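Local coordinates for protein CurM Sulfotransferase (Moorea producta, PDB 4GBM) that probably transfers a sulfonate group from the donor PAPS to a polyketide intermediate in curacin biosynthesis, and binds the spent nucleotide PAP, at residues Y161-V174 and Y190-I204. The protein carries 2 engineered substitutions. Numbering follows the deposited sequence.
Sequences YLVRHPYSVIESFV and YRVAEQVWAKSNQNI. With A3P (adenosine-3'-5'-diphosphate), chain G.
Pro166 packs over the Trp197 indole in a closely packed part of this contact. Pro166 CB stands over the centre of the six-membered ring, 3.5 Å from its centroid, a CH-pi contact; NE1 donates to Arg164 O (3.0 Å, N-H...O 142°), which lies near the indole plane but tilted from it. CG anti to the backbone N (chi1 -176°) carries the indole across to the turn and the start of helix 166-175, where Val169 CB meets Trp197 CD1. Replacing Trp197 by an alanine would probably leave Arg164 O without this donor and open a gap beneath Pro166. Farther along, Asn201 OD1 accepts from Tyr161 OH (2.7 Å) and from a water that also donates to Leu162 O, so two donors grip this buried oxygen, while Ile204 CG2 covers a face of the Tyr161 ring. Strand 158-163, the turn and helix 166-175 belong to the P-loop-related sulfotransferase fold, with helix 189-208 packed against them, the axes of segments 166-174 and 190-204 lying at 129°. Both helix and turn also reach the nucleotide: Ser172 OG donates to O1P of adenosine-3'-5'-diphosphate (2.6 Å), and Arg164 NH1 to its O2'. Close packing persists at Ala193, whose CB lies 3.4 Å from Phe173 CD1. Toward the partly exposed end, contacts lengthen: Val174 CG1 sits over a face of Tyr190, and Ile170 CG2 approaches that ring's edge at CD1 (4.0 Å).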
loop_
_atom_site.group_PDB
_atom_site.type_symbol
_atom_site.label_atom_id
_atom_site.label_comp_id
_atom_site.label_asym_id
_atom_site.label_seq_id
_atom_site.Cartn_x
_atom_site.Cartn_y
_atom_site.Cartn_z
ATOM N N TYR A 161 1.856 -7.814 5.704
ATOM C CA TYR A 161 2.041 -6.755 6.686
ATOM C C TYR A 161 3.466 -6.253 6.565
ATOM O O TYR A 161 4.413 -6.939 6.964
ATOM C CB TYR A 161 1.740 -7.292 8.093
ATOM C CG TYR A 161 1.960 -6.332 9.251
ATOM C CD1 TYR A 161 1.923 -4.940 9.079
ATOM C CD2 TYR A 161 2.170 -6.828 10.535
ATOM C CE1 TYR A 161 2.118 -4.080 10.163
ATOM C CE2 TYR A 161 2.362 -5.983 11.623
ATOM C CZ TYR A 161 2.328 -4.613 11.431
ATOM O OH TYR A 161 2.536 -3.797 12.507
ATOM N N LEU A 162 3.601 -5.071 5.966
ATOM C CA LEU A 162 4.901 -4.441 5.737
ATOM C C LEU A 162 5.183 -3.444 6.857
ATOM O O LEU A 162 4.376 -2.549 7.112
ATOM C CB LEU A 162 4.904 -3.748 4.370
ATOM C CG LEU A 162 6.142 -2.938 3.982
ATOM C CD1 LEU A 162 7.403 -3.807 3.877
ATOM C CD2 LEU A 162 5.874 -2.213 2.674
ATOM N N VAL A 163 6.319 -3.630 7.528
ATOM C CA VAL A 163 6.726 -2.779 8.648
ATOM C C VAL A 163 8.084 -2.129 8.386
ATOM O O VAL A 163 8.930 -2.702 7.701
ATOM C CB VAL A 163 6.763 -3.550 10.006
ATOM C CG1 VAL A 163 5.388 -4.059 10.387
ATOM C CG2 VAL A 163 7.757 -4.703 9.982
ATOM N N ARG A 164 8.266 -0.921 8.917
ATOM C CA ARG A 164 9.552 -0.228 8.854
ATOM C C ARG A 164 9.836 0.407 10.212
ATOM O O ARG A 164 8.912 0.744 10.944
ATOM C CB ARG A 164 9.547 0.821 7.734
ATOM C CG ARG A 164 10.916 1.457 7.506
ATOM C CD ARG A 164 10.895 2.398 6.335
ATOM N NE ARG A 164 12.243 2.883 6.051
ATOM C CZ ARG A 164 12.515 3.819 5.150
ATOM N NH1 ARG A 164 11.526 4.403 4.486
ATOM N NH2 ARG A 164 13.773 4.183 4.927
ATOM N N HIS A 165 11.119 0.558 10.544
ATOM C CA HIS A 165 11.522 1.135 11.813
ATOM C C HIS A 165 10.841 2.490 12.018
ATOM O O HIS A 165 10.795 3.307 11.093
ATOM C CB HIS A 165 13.039 1.317 11.839
ATOM C CG HIS A 165 13.595 1.564 13.206
ATOM N ND1 HIS A 165 13.461 2.772 13.864
ATOM C CD2 HIS A 165 14.300 0.759 14.034
ATOM C CE1 HIS A 165 14.046 2.690 15.047
ATOM N NE2 HIS A 165 14.567 1.482 15.172
ATOM N N PRO A 166 10.324 2.742 13.229
ATOM C CA PRO A 166 9.619 4.007 13.452
ATOM C C PRO A 166 10.477 5.264 13.209
ATOM O O PRO A 166 9.949 6.276 12.748
ATOM C CB PRO A 166 9.181 3.915 14.928
ATOM C CG PRO A 166 10.115 2.903 15.536
ATOM C CD PRO A 166 10.344 1.902 14.443
ATOM N N TYR A 167 11.775 5.213 13.509
ATOM C CA TYR A 167 12.631 6.394 13.295
ATOM C C TYR A 167 12.651 6.765 11.814
ATOM O O TYR A 167 12.569 7.945 11.453
ATOM C CB TYR A 167 14.067 6.140 13.750
ATOM C CG TYR A 167 14.334 6.081 15.236
ATOM C CD1 TYR A 167 13.299 6.075 16.184
ATOM C CD2 TYR A 167 15.649 5.989 15.695
ATOM C CE1 TYR A 167 13.581 5.998 17.550
ATOM C CE2 TYR A 167 15.936 5.907 17.053
ATOM C CZ TYR A 167 14.901 5.914 17.971
ATOM O OH TYR A 167 15.194 5.836 19.309
ATOM N N SER A 168 12.758 5.749 10.957
ATOM C CA SER A 168 12.826 5.954 9.514
ATOM C C SER A 168 11.513 6.514 8.987
ATOM O O SER A 168 11.508 7.441 8.168
ATOM C CB SER A 168 13.163 4.639 8.811
ATOM O OG SER A 168 14.376 4.101 9.304
ATOM N N VAL A 169 10.400 5.947 9.452
ATOM C CA VAL A 169 9.087 6.408 9.021
ATOM C C VAL A 169 8.846 7.844 9.476
ATOM O O VAL A 169 8.378 8.667 8.695
ATOM C CB VAL A 169 7.969 5.480 9.528
ATOM C CG1 VAL A 169 6.588 6.109 9.303
ATOM C CG2 VAL A 169 8.056 4.135 8.805
ATOM N N ILE A 170 9.200 8.142 10.723
ATOM C CA ILE A 170 8.976 9.484 11.272
ATOM C C ILE A 170 9.791 10.544 10.521
ATOM O O ILE A 170 9.244 11.579 10.120
ATOM C CB ILE A 170 9.223 9.532 12.793
ATOM C CG1 ILE A 170 8.124 8.749 13.513
ATOM C CG2 ILE A 170 9.231 10.983 13.296
ATOM C CD1 ILE A 170 8.486 8.353 14.941
ATOM N N GLU A 171 11.077 10.269 10.299
ATOM C CA GLU A 171 11.940 11.210 9.585
ATOM C C GLU A 171 11.386 11.485 8.190
ATOM O O GLU A 171 11.352 12.637 7.743
ATOM C CB GLU A 171 13.367 10.658 9.498
ATOM C CG GLU A 171 14.399 11.612 8.893
ATOM C CD GLU A 171 14.445 11.589 7.365
ATOM O OE1 GLU A 171 14.041 10.582 6.760
ATOM O OE2 GLU A 171 14.895 12.592 6.769
ATOM N N SER A 172 10.930 10.429 7.518
ATOM C CA SER A 172 10.411 10.561 6.164
ATOM C C SER A 172 9.101 11.357 6.142
ATOM O O SER A 172 8.942 12.284 5.352
ATOM C CB SER A 172 10.204 9.171 5.548
ATOM O OG SER A 172 9.602 9.276 4.271
ATOM N N PHE A 173 8.169 10.995 7.019
ATOM C CA PHE A 173 6.870 11.661 7.098
ATOM C C PHE A 173 7.019 13.178 7.318
ATOM O O PHE A 173 6.366 13.986 6.644
ATOM C CB PHE A 173 6.056 11.005 8.218
ATOM C CG PHE A 173 4.613 11.432 8.279
ATOM C CD1 PHE A 173 4.256 12.627 8.898
ATOM C CD2 PHE A 173 3.613 10.621 7.752
ATOM C CE1 PHE A 173 2.926 13.017 8.981
ATOM C CE2 PHE A 173 2.261 11.004 7.833
ATOM C CZ PHE A 173 1.929 12.208 8.454
ATOM N N VAL A 174 7.898 13.552 8.242
ATOM C CA VAL A 174 8.168 14.955 8.556
ATOM C C VAL A 174 8.846 15.665 7.378
ATOM O O VAL A 174 8.444 16.773 7.001
ATOM C CB VAL A 174 8.989 15.080 9.868
ATOM C CG1 VAL A 174 9.465 16.512 10.105
ATOM C CG2 VAL A 174 8.141 14.626 11.064
ATOM N N TYR A 190 6.646 15.937 14.434
ATOM C CA TYR A 190 7.269 14.691 14.847
ATOM C C TYR A 190 6.302 13.815 15.631
ATOM O O TYR A 190 6.280 12.598 15.440
ATOM C CB TYR A 190 8.548 14.960 15.642
ATOM C CG TYR A 190 9.657 15.502 14.772
ATOM C CD1 TYR A 190 10.507 14.642 14.077
ATOM C CD2 TYR A 190 9.845 16.878 14.634
ATOM C CE1 TYR A 190 11.531 15.146 13.265
ATOM C CE2 TYR A 190 10.855 17.387 13.830
ATOM C CZ TYR A 190 11.692 16.517 13.153
ATOM O OH TYR A 190 12.694 17.035 12.363
ATOM N N ARG A 191 5.499 14.433 16.499
ATOM C CA ARG A 191 4.498 13.680 17.257
ATOM C C ARG A 191 3.348 13.215 16.366
ATOM O O ARG A 191 2.815 12.119 16.565
ATOM C CB ARG A 191 3.994 14.480 18.456
ATOM C CG ARG A 191 5.054 14.685 19.544
ATOM C CD ARG A 191 5.530 13.352 20.151
ATOM N NE ARG A 191 6.171 13.567 21.451
ATOM C CZ ARG A 191 7.078 12.763 22.004
ATOM N NH1 ARG A 191 7.488 11.660 21.380
ATOM N NH2 ARG A 191 7.584 13.080 23.196
ATOM N N VAL A 192 2.969 14.043 15.394
ATOM C CA VAL A 192 1.937 13.657 14.419
ATOM C C VAL A 192 2.403 12.437 13.625
ATOM O O VAL A 192 1.649 11.466 13.474
ATOM C CB VAL A 192 1.551 14.828 13.464
ATOM C CG1 VAL A 192 0.625 14.346 12.361
ATOM C CG2 VAL A 192 0.875 15.950 14.249
ATOM N N ALA A 193 3.649 12.484 13.142
ATOM C CA ALA A 193 4.243 11.370 12.402
ATOM C C ALA A 193 4.294 10.104 13.247
ATOM O O ALA A 193 3.971 9.013 12.772
ATOM C CB ALA A 193 5.648 11.732 11.897
ATOM N N GLU A 194 4.684 10.263 14.510
ATOM C CA GLU A 194 4.767 9.147 15.443
ATOM C C GLU A 194 3.391 8.518 15.654
ATOM O O GLU A 194 3.259 7.290 15.645
ATOM C CB GLU A 194 5.343 9.623 16.776
ATOM C CG GLU A 194 5.498 8.518 17.806
ATOM C CD GLU A 194 6.084 9.013 19.111
ATOM O OE1 GLU A 194 5.954 8.292 20.111
ATOM O OE2 GLU A 194 6.675 10.115 19.136
ATOM N N GLN A 195 2.377 9.361 15.824
ATOM C CA GLN A 195 1.009 8.875 16.013
ATOM C C GLN A 195 0.525 8.106 14.780
ATOM O O GLN A 195 -0.154 7.088 14.910
ATOM C CB GLN A 195 0.065 10.033 16.348
ATOM C CG GLN A 195 -1.390 9.628 16.530
ATOM C CD GLN A 195 -2.270 10.794 16.931
ATOM O OE1 GLN A 195 -2.158 11.322 18.040
ATOM N NE2 GLN A 195 -3.160 11.199 16.031
ATOM N N VAL A 196 0.876 8.579 13.583
ATOM C CA VAL A 196 0.495 7.866 12.360
ATOM C C VAL A 196 1.133 6.469 12.317
ATOM O O VAL A 196 0.451 5.476 12.048
ATOM C CB VAL A 196 0.819 8.683 11.083
ATOM C CG1 VAL A 196 0.634 7.833 9.842
ATOM C CG2 VAL A 196 -0.083 9.905 11.008
ATOM N N TRP A 197 2.424 6.385 12.631
ATOM C CA TRP A 197 3.112 5.094 12.662
ATOM C C TRP A 197 2.525 4.177 13.741
ATOM O O TRP A 197 2.265 3.000 13.486
ATOM C CB TRP A 197 4.621 5.284 12.869
ATOM C CG TRP A 197 5.391 3.991 12.808
ATOM C CD1 TRP A 197 5.926 3.411 11.689
ATOM C CD2 TRP A 197 5.708 3.117 13.904
ATOM N NE1 TRP A 197 6.550 2.230 12.019
ATOM C CE2 TRP A 197 6.431 2.025 13.371
ATOM C CE3 TRP A 197 5.450 3.151 15.285
ATOM C CZ2 TRP A 197 6.900 0.973 14.168
ATOM C CZ3 TRP A 197 5.916 2.109 16.078
ATOM C CH2 TRP A 197 6.636 1.034 15.515
ATOM N N ALA A 198 2.294 4.729 14.934
ATOM C CA ALA A 198 1.788 3.946 16.065
ATOM C C ALA A 198 0.364 3.450 15.826
ATOM O O ALA A 198 0.076 2.266 16.040
ATOM C CB ALA A 198 1.860 4.764 17.361
ATOM N N LYS A 199 -0.514 4.347 15.368
ATOM C CA LYS A 199 -1.919 3.991 15.141
ATOM C C LYS A 199 -2.072 2.987 14.000
ATOM O O LYS A 199 -2.809 1.999 14.138
ATOM C CB LYS A 199 -2.779 5.240 14.901
ATOM C CG LYS A 199 -4.225 4.944 14.531
ATOM C CD LYS A 199 -5.104 6.182 14.602
ATOM C CE LYS A 199 -6.453 5.945 13.927
ATOM N NZ LYS A 199 -7.183 4.728 14.414
ATOM N N SER A 200 -1.383 3.228 12.884
ATOM C CA SER A 200 -1.433 2.325 11.733
ATOM C C SER A 200 -0.989 0.928 12.137
ATOM O O SER A 200 -1.662 -0.059 11.852
ATOM C CB SER A 200 -0.550 2.842 10.596
ATOM O OG SER A 200 -0.989 4.108 10.146
ATOM N N ASN A 201 0.154 0.853 12.816
ATOM C CA ASN A 201 0.677 -0.445 13.220
ATOM C C ASN A 201 -0.179 -1.139 14.260
ATOM O O ASN A 201 -0.443 -2.330 14.138
ATOM C CB ASN A 201 2.141 -0.346 13.628
ATOM C CG ASN A 201 3.045 -0.296 12.431
ATOM O OD1 ASN A 201 3.172 -1.288 11.709
ATOM N ND2 ASN A 201 3.650 0.865 12.178
ATOM N N GLN A 202 -0.645 -0.396 15.264
ATOM C CA GLN A 202 -1.540 -1.000 16.248
ATOM C C GLN A 202 -2.839 -1.502 15.602
ATOM O O GLN A 202 -3.317 -2.595 15.934
ATOM C CB GLN A 202 -1.841 -0.049 17.411
ATOM C CG GLN A 202 -2.484 -0.775 18.605
ATOM C CD GLN A 202 -1.594 -1.877 19.147
ATOM O OE1 GLN A 202 -0.469 -1.622 19.585
ATOM N NE2 GLN A 202 -2.086 -3.109 19.118
ATOM N N ASN A 203 -3.394 -0.722 14.675
ATOM C CA ASN A 203 -4.613 -1.132 13.971
ATOM C C ASN A 203 -4.389 -2.425 13.179
ATOM O O ASN A 203 -5.231 -3.320 13.196
ATOM C CB ASN A 203 -5.128 -0.035 13.032
ATOM C CG ASN A 203 -5.752 1.155 13.769
ATOM O OD1 ASN A 203 -5.940 2.225 13.169
ATOM N ND2 ASN A 203 -6.067 0.986 15.046
ATOM N N ILE A 204 -3.253 -2.522 12.493
ATOM C CA ILE A 204 -2.931 -3.742 11.743
ATOM C C ILE A 204 -2.749 -4.934 12.681
ATOM O O ILE A 204 -3.301 -6.012 12.442
ATOM C CB ILE A 204 -1.686 -3.577 10.862
ATOM C CG1 ILE A 204 -1.934 -2.519 9.786
ATOM C CG2 ILE A 204 -1.363 -4.911 10.173
ATOM C CD1 ILE A 204 -0.664 -1.983 9.142
HETATM P P1 A3P G . 11.659 8.473 1.438
HETATM O O1P A3P G . 10.917 9.635 2.047
HETATM O O2P A3P G . 11.917 8.633 -0.039
HETATM O O3P A3P G . 12.851 8.045 2.246
HETATM P P2 A3P G . 5.787 4.351 0.688
HETATM O O4P A3P G . 5.178 3.362 1.630
HETATM O O5P A3P G . 5.314 5.768 0.839
HETATM O O6P A3P G . 5.798 3.871 -0.740
HETATM O "O5'" A3P G . 7.339 4.433 1.136
HETATM C "C5'" A3P G . 8.171 5.460 0.588
HETATM C "C4'" A3P G . 9.587 5.124 0.989
HETATM O "O4'" A3P G . 10.013 3.972 0.252
HETATM C "C3'" A3P G . 10.577 6.202 0.594
HETATM O "O3'" A3P G . 10.589 7.254 1.570
HETATM C "C2'" A3P G . 11.871 5.399 0.522
HETATM O "O2'" A3P G . 12.516 5.352 1.798
HETATM C "C1'" A3P G . 11.431 3.988 0.147
HETATM N N9 A3P G . 11.816 3.683 -1.254
HETATM C C8 A3P G . 11.275 4.175 -2.388
HETATM N N7 A3P G . 11.909 3.691 -3.489
HETATM C C5 A3P G . 12.883 2.870 -3.042
HETATM C C6 A3P G . 13.933 2.020 -3.653
HETATM N N6 A3P G . 14.053 1.952 -5.001
HETATM N N1 A3P G . 14.744 1.323 -2.813
HETATM C C2 A3P G . 14.619 1.374 -1.467
HETATM N N3 A3P G . 13.680 2.123 -0.851
HETATM C C4 A3P G . 12.812 2.861 -1.580
HETATM O O HOH W 1 3.672 -0.692 8.995
HETATM O O HOH W 2 5.946 0.792 9.376
#